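PDB 6DXN: Thiol:disulfide interchange protein, which probably acts as a periplasmic thiol-disulfide oxidoreductase of the DsbA family, exchanging disulfide bonds with its partners. Local coordinates for residues A[107-110]-A[111-114]; A[134-137]-A[138-142]. One frame throughout, in Å; residues are numbered along the deposited sequence.

Interaction 1 (A[107-110]-A[111-114]); sequences AADI and VKVF
On helix 107-115, in the all-helical part of the DsbA fold, D109 and K112 pair on the outer side while I110 and F114 pack together one helical turn apart on the inner one. The D109 and K112 side chains run alongside each other; OD1 of D109 lies 3.5 Å from CE of K112 and forms a long salt bridge, 3.8 Å, with its NZ. A bend in the lysine chain (chi3 -54°) brings its end back to the carboxylate, whose OD2 accepts from the backbone N of K105. The backbone bonds are weak: K112 N is shared between A108 O, at 3.4 Å, and D109 O, at 3.3 Å, and V113 N reaches I110 O three residues back. That same I110 O sits at the edge of the F114 ring, near its plane, 3.2 Å from CD1, while CG2 of I110 lies 4.0 Å from ring atom CE1. I110 also meets A73, L74 and A77 of helix 71-83, and the F114 ring stands edge-to-face with Y124. Charged pair outward and apolar pair inward make this a typical amphipathic helix of the DsbA helical domain.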
ATOM      1  N   ALA A 107     -11.491  16.867   3.492  1.00 19.77           N
ATOM      2  CA  ALA A 107     -12.184  15.587   3.503  1.00 20.88           C
ATOM      3  C   ALA A 107     -13.334  15.606   2.486  1.00 20.96           C
ATOM      4  O   ALA A 107     -13.613  14.602   1.845  1.00 20.90           O
ATOM      5  CB  ALA A 107     -12.684  15.292   4.896  1.00 21.58           C
ATOM      6  N   ALA A 108     -13.983  16.771   2.332  1.00 21.58           N
ATOM      7  CA  ALA A 108     -15.112  16.898   1.403  1.00 22.23           C
ATOM      8  C   ALA A 108     -14.635  16.735  -0.049  1.00 21.42           C
ATOM      9  O   ALA A 108     -15.408  16.309  -0.914  1.00 23.35           O
ATOM     10  CB  ALA A 108     -15.818  18.220   1.609  1.00 22.86           C
ATOM     11  N   ASP A 109     -13.357  17.044  -0.299  1.00 19.69           N
ATOM     12  CA  ASP A 109     -12.784  16.942  -1.644  1.00 18.40           C
ATOM     13  C   ASP A 109     -12.502  15.482  -2.018  1.00 18.12           C
ATOM     14  O   ASP A 109     -12.498  15.135  -3.212  1.00 18.00           O
ATOM     15  CB  ASP A 109     -11.511  17.779  -1.775  1.00 17.75           C
ATOM     16  CG  ASP A 109     -11.778  19.270  -1.840  1.00 18.27           C
ATOM     17  OD1 ASP A 109     -12.962  19.643  -1.960  1.00 19.25           O
ATOM     18  OD2 ASP A 109     -10.800  20.037  -1.774  1.00 18.41           O
ATOM     19  N   ILE A 110     -12.217  14.645  -1.015  1.00 17.63           N
ATOM     20  CA  ILE A 110     -11.968  13.228  -1.271  1.00 19.25           C
ATOM     21  C   ILE A 110     -13.278  12.579  -1.734  1.00 19.92           C
ATOM     22  O   ILE A 110     -13.268  11.736  -2.627  1.00 23.78           O
ATOM     23  CB  ILE A 110     -11.373  12.528  -0.031  1.00 18.81           C
ATOM     24  CG1 ILE A 110      -9.985  13.079   0.310  1.00 18.28           C
ATOM     25  CG2 ILE A 110     -11.346  11.023  -0.242  1.00 20.00           C
ATOM     26  CD1 ILE A 110      -9.406  12.565   1.616  1.00 18.16           C
ATOM     27  N   VAL A 111     -14.397  12.997  -1.123  1.00 19.77           N
ATOM     28  CA  VAL A 111     -15.719  12.480  -1.445  1.00 19.57           C
ATOM     29  C   VAL A 111     -16.048  12.801  -2.908  1.00 20.37           C
ATOM     30  O   VAL A 111     -16.676  11.989  -3.584  1.00 18.28           O
ATOM     31  CB  VAL A 111     -16.799  13.029  -0.490  1.00 19.85           C
ATOM     32  CG1 VAL A 111     -18.205  12.773  -1.009  1.00 21.92           C
ATOM     33  CG2 VAL A 111     -16.643  12.481   0.917  1.00 19.80           C
ATOM     34  N   LYS A 112     -15.597  13.972  -3.384  1.00 21.68           N
ATOM     35  CA  LYS A 112     -15.862  14.384  -4.770  1.00 23.78           C
ATOM     36  C   LYS A 112     -15.253  13.373  -5.751  1.00 21.11           C
ATOM     37  O   LYS A 112     -15.811  13.156  -6.803  1.00 20.81           O
ATOM     38  CB  LYS A 112     -15.384  15.813  -5.053  1.00 24.69           C
ATOM     39  CG  LYS A 112     -16.171  16.901  -4.328  1.00 26.68           C
ATOM     40  CD  LYS A 112     -15.975  18.296  -4.889  1.00 27.91           C
ATOM     41  CE  LYS A 112     -14.524  18.725  -4.968  1.00 28.44           C
ATOM     42  NZ  LYS A 112     -14.396  20.113  -5.468  1.00 29.62           N
ATOM     43  N   VAL A 113     -14.128  12.745  -5.394  1.00 22.97           N
ATOM     44  CA  VAL A 113     -13.508  11.741  -6.285  1.00 21.92           C
ATOM     45  C   VAL A 113     -14.490  10.571  -6.476  1.00 22.22           C
ATOM     46  O   VAL A 113     -14.718  10.099  -7.603  1.00 23.55           O
ATOM     47  CB  VAL A 113     -12.147  11.253  -5.743  1.00 24.50           C
ATOM     48  CG1 VAL A 113     -11.550  10.159  -6.620  1.00 25.37           C
ATOM     49  CG2 VAL A 113     -11.151  12.393  -5.580  1.00 24.54           C
ATOM     50  N   PHE A 114     -15.083  10.124  -5.364  1.00 20.61           N
ATOM     51  CA  PHE A 114     -16.018   8.988  -5.334  1.00 21.41           C
ATOM     52  C   PHE A 114     -17.300   9.309  -6.119  1.00 23.04           C
ATOM     53  O   PHE A 114     -17.893   8.418  -6.741  1.00 24.74           O
ATOM     54  CB  PHE A 114     -16.301   8.603  -3.880  1.00 20.88           C
ATOM     55  CG  PHE A 114     -15.149   7.934  -3.171  1.00 21.87           C
ATOM     56  CD1 PHE A 114     -13.973   8.621  -2.910  1.00 23.86           C
ATOM     57  CD2 PHE A 114     -15.252   6.618  -2.742  1.00 23.02           C
ATOM     58  CE1 PHE A 114     -12.921   8.004  -2.252  1.00 24.13           C
ATOM     59  CE2 PHE A 114     -14.198   6.003  -2.085  1.00 25.23           C
ATOM     60  CZ  PHE A 114     -13.034   6.697  -1.843  1.00 24.71           C
TER

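Interaction 2 (A[134-137]-A[138-142]); sequences KALI and ARQDN
Q140 grips the carbonyl oxygen of L136 twice, once with its backbone and once with its own side chain. The backbone N of Q140 makes the regular helical bond to L136 O at 3.0 Å, and NE2 of the same glutamine donates to this oxygen at 2.9 Å. The two donors arrive from opposite faces of the carbonyl plane. NE2 stands well above that plane, 64° out of it and not on a lone pair, whereas L136 O lies close to the plane of the glutamine amide. With CG beside the backbone N (chi1 -78°) and the chain extended beyond it, the amide folds back along the helix toward the preceding turn. Its other end, OE1, accepts from the backbone N of H63 on strand 60-63, so both ends of this buried amide are engaged and its rotation is fixed.

Around this pair, the helix carries ordinary bonds such as D141 N to I137 O at 3.2 Å. The D141 carboxylate leans back over the same turn: OD2 comes within 3.4 Å of I137 O, two acceptors that would probably repel weakly, and 4.1 Å from CG2 of I137. Its OD1 is held by S65 OG. The guanidinium of R139 turns outward from the contact, with NH2 bonded to Q21 O.

Packing completes the contact: CG of L136 lies 3.8 Å from the amide NE2 of Q140, the leucine slanting across the glutamine, and I137 touches A79 of helix 71-83, on which Q140 also rests through T75 and W78. The chemistry implies that one buried glutamine amide, bonded at NE2 to the L136 carbonyl and at OE1 to H63 N, links the helix to the edge strand of the thioredoxin sheet.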
ATOM      1  N   LYS A 134     -14.704   0.178   9.146  1.00 18.25           N
ATOM      2  CA  LYS A 134     -14.105   0.620  10.407  1.00 19.49           C
ATOM      3  C   LYS A 134     -13.036  -0.372  10.868  1.00 18.77           C
ATOM      4  O   LYS A 134     -12.022   0.026  11.415  1.00 18.71           O
ATOM      5  CB  LYS A 134     -15.192   0.760  11.474  1.00 20.34           C
ATOM      6  CG  LYS A 134     -16.266   1.793  11.154  1.00 20.88           C
ATOM      7  CD  LYS A 134     -17.522   1.634  12.006  1.00 22.90           C
ATOM      8  CE  LYS A 134     -17.335   1.965  13.472  1.00 24.46           C
ATOM      9  NZ  LYS A 134     -17.076   3.408  13.677  1.00 27.28           N
ATOM     10  N   ALA A 135     -13.294  -1.666  10.652  1.00 19.46           N
ATOM     11  CA  ALA A 135     -12.353  -2.701  11.069  1.00 19.42           C
ATOM     12  C   ALA A 135     -11.051  -2.585  10.269  1.00 18.33           C
ATOM     13  O   ALA A 135      -9.975  -2.783  10.825  1.00 16.40           O
ATOM     14  CB  ALA A 135     -12.977  -4.069  10.910  1.00 19.07           C
ATOM     15  N   LEU A 136     -11.169  -2.244   8.977  1.00 19.35           N
ATOM     16  CA  LEU A 136     -10.007  -2.138   8.088  1.00 20.15           C
ATOM     17  C   LEU A 136      -9.207  -0.871   8.426  1.00 19.11           C
ATOM     18  O   LEU A 136      -7.992  -0.875   8.362  1.00 18.42           O
ATOM     19  CB  LEU A 136     -10.490  -2.144   6.634  1.00 22.60           C
ATOM     20  CG  LEU A 136      -9.401  -2.236   5.564  1.00 23.22           C
ATOM     21  CD1 LEU A 136      -8.523  -3.468   5.774  1.00 25.55           C
ATOM     22  CD2 LEU A 136     -10.016  -2.272   4.177  1.00 24.10           C
ATOM     23  N   ILE A 137      -9.906   0.212   8.773  1.00 19.25           N
ATOM     24  CA  ILE A 137      -9.264   1.472   9.176  1.00 17.52           C
ATOM     25  C   ILE A 137      -8.423   1.206  10.436  1.00 17.58           C
ATOM     26  O   ILE A 137      -7.285   1.646  10.535  1.00 17.00           O
ATOM     27  CB  ILE A 137     -10.323   2.579   9.399  1.00 17.46           C
ATOM     28  CG1 ILE A 137     -11.032   2.952   8.096  1.00 16.97           C
ATOM     29  CG2 ILE A 137      -9.706   3.802  10.064  1.00 16.68           C
ATOM     30  CD1 ILE A 137     -12.269   3.789   8.290  1.00 18.56           C
ATOM     31  N   ALA A 138      -8.991   0.462  11.395  1.00 18.78           N
ATOM     32  CA  ALA A 138      -8.278   0.196  12.650  1.00 17.88           C
ATOM     33  C   ALA A 138      -7.085  -0.735  12.397  1.00 17.46           C
ATOM     34  O   ALA A 138      -6.018  -0.544  12.989  1.00 15.26           O
ATOM     35  CB  ALA A 138      -9.223  -0.347  13.691  1.00 17.97           C
ATOM     36  N   ARG A 139      -7.270  -1.714  11.500  1.00 18.37           N
ATOM     37  CA  ARG A 139      -6.210  -2.675  11.123  1.00 19.05           C
ATOM     38  C   ARG A 139      -4.992  -1.922  10.566  1.00 18.36           C
ATOM     39  O   ARG A 139      -3.841  -2.200  10.935  1.00 18.21           O
ATOM     40  CB  ARG A 139      -6.758  -3.661  10.083  1.00 19.25           C
ATOM     41  CG  ARG A 139      -5.746  -4.634   9.487  1.00 20.06           C
ATOM     42  CD  ARG A 139      -5.209  -5.658  10.472  1.00 22.00           C
ATOM     43  NE  ARG A 139      -4.467  -6.734   9.819  1.00 22.28           N
ATOM     44  CZ  ARG A 139      -3.922  -7.771  10.455  1.00 24.30           C
ATOM     45  NH1 ARG A 139      -4.011  -7.863  11.772  1.00 19.83           N
ATOM     46  NH2 ARG A 139      -3.294  -8.716   9.770  1.00 21.20           N
ATOM     47  N   GLN A 140      -5.264  -1.004   9.639  1.00 19.61           N
ATOM     48  CA  GLN A 140      -4.238  -0.191   8.983  1.00 20.19           C
ATOM     49  C   GLN A 140      -3.432   0.612  10.019  1.00 19.75           C
ATOM     50  O   GLN A 140      -2.203   0.563  10.005  1.00 21.50           O
ATOM     51  CB  GLN A 140      -4.900   0.692   7.921  1.00 21.39           C
ATOM     52  CG  GLN A 140      -5.228  -0.063   6.635  1.00 21.63           C
ATOM     53  CD  GLN A 140      -6.130   0.712   5.703  1.00 23.59           C
ATOM     54  OE1 GLN A 140      -5.712   1.184   4.649  1.00 25.88           O
ATOM     55  NE2 GLN A 140      -7.379   0.882   6.105  1.00 25.67           N
ATOM     56  N   ASP A 141      -4.122   1.334  10.912  1.00 17.67           N
ATOM     57  CA  ASP A 141      -3.480   2.161  11.944  1.00 17.36           C
ATOM     58  C   ASP A 141      -2.710   1.293  12.956  1.00 16.51           C
ATOM     59  O   ASP A 141      -1.589   1.625  13.366  1.00 14.23           O
ATOM     60  CB  ASP A 141      -4.512   3.034  12.668  1.00 18.58           C
ATOM     61  CG  ASP A 141      -5.202   4.074  11.796  1.00 19.77           C
ATOM     62  OD1 ASP A 141      -4.626   4.450  10.743  1.00 20.19           O
ATOM     63  OD2 ASP A 141      -6.318   4.503  12.175  1.00 20.64           O
ATOM     64  N   ASN A 142      -3.315   0.174  13.360  1.00 16.65           N
ATOM     65  CA  ASN A 142      -2.717  -0.704  14.365  1.00 17.54           C
ATOM     66  C   ASN A 142      -1.396  -1.314  13.864  1.00 18.39           C
ATOM     67  O   ASN A 142      -0.429  -1.412  14.622  1.00 18.61           O
ATOM     68  CB  ASN A 142      -3.676  -1.830  14.758  1.00 18.89           C
ATOM     69  CG  ASN A 142      -3.146  -2.671  15.900  1.00 19.29           C
ATOM     70  OD1 ASN A 142      -2.636  -2.138  16.885  1.00 19.48           O
ATOM     71  ND2 ASN A 142      -3.272  -3.980  15.779  1.00 18.21           N
TER

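How the interactions relate
Interactions 1 and 2 lie in series on two separate helices, 107-115 and 131-146, and do not touch: their centres are 20 Å apart and their nearest atoms about 11 Å. What joins them is helix 71-83, which they meet on different faces: F114 of interaction 1 packs on V80, whereas L136 of interaction 2 meets Q82. Interaction 1 thus belongs to the helical domain, while interaction 2 also reaches the thioredoxin sheet through its glutamine. Neither includes the predicted redox pair C33 and C36, whose disulfide is not formed here.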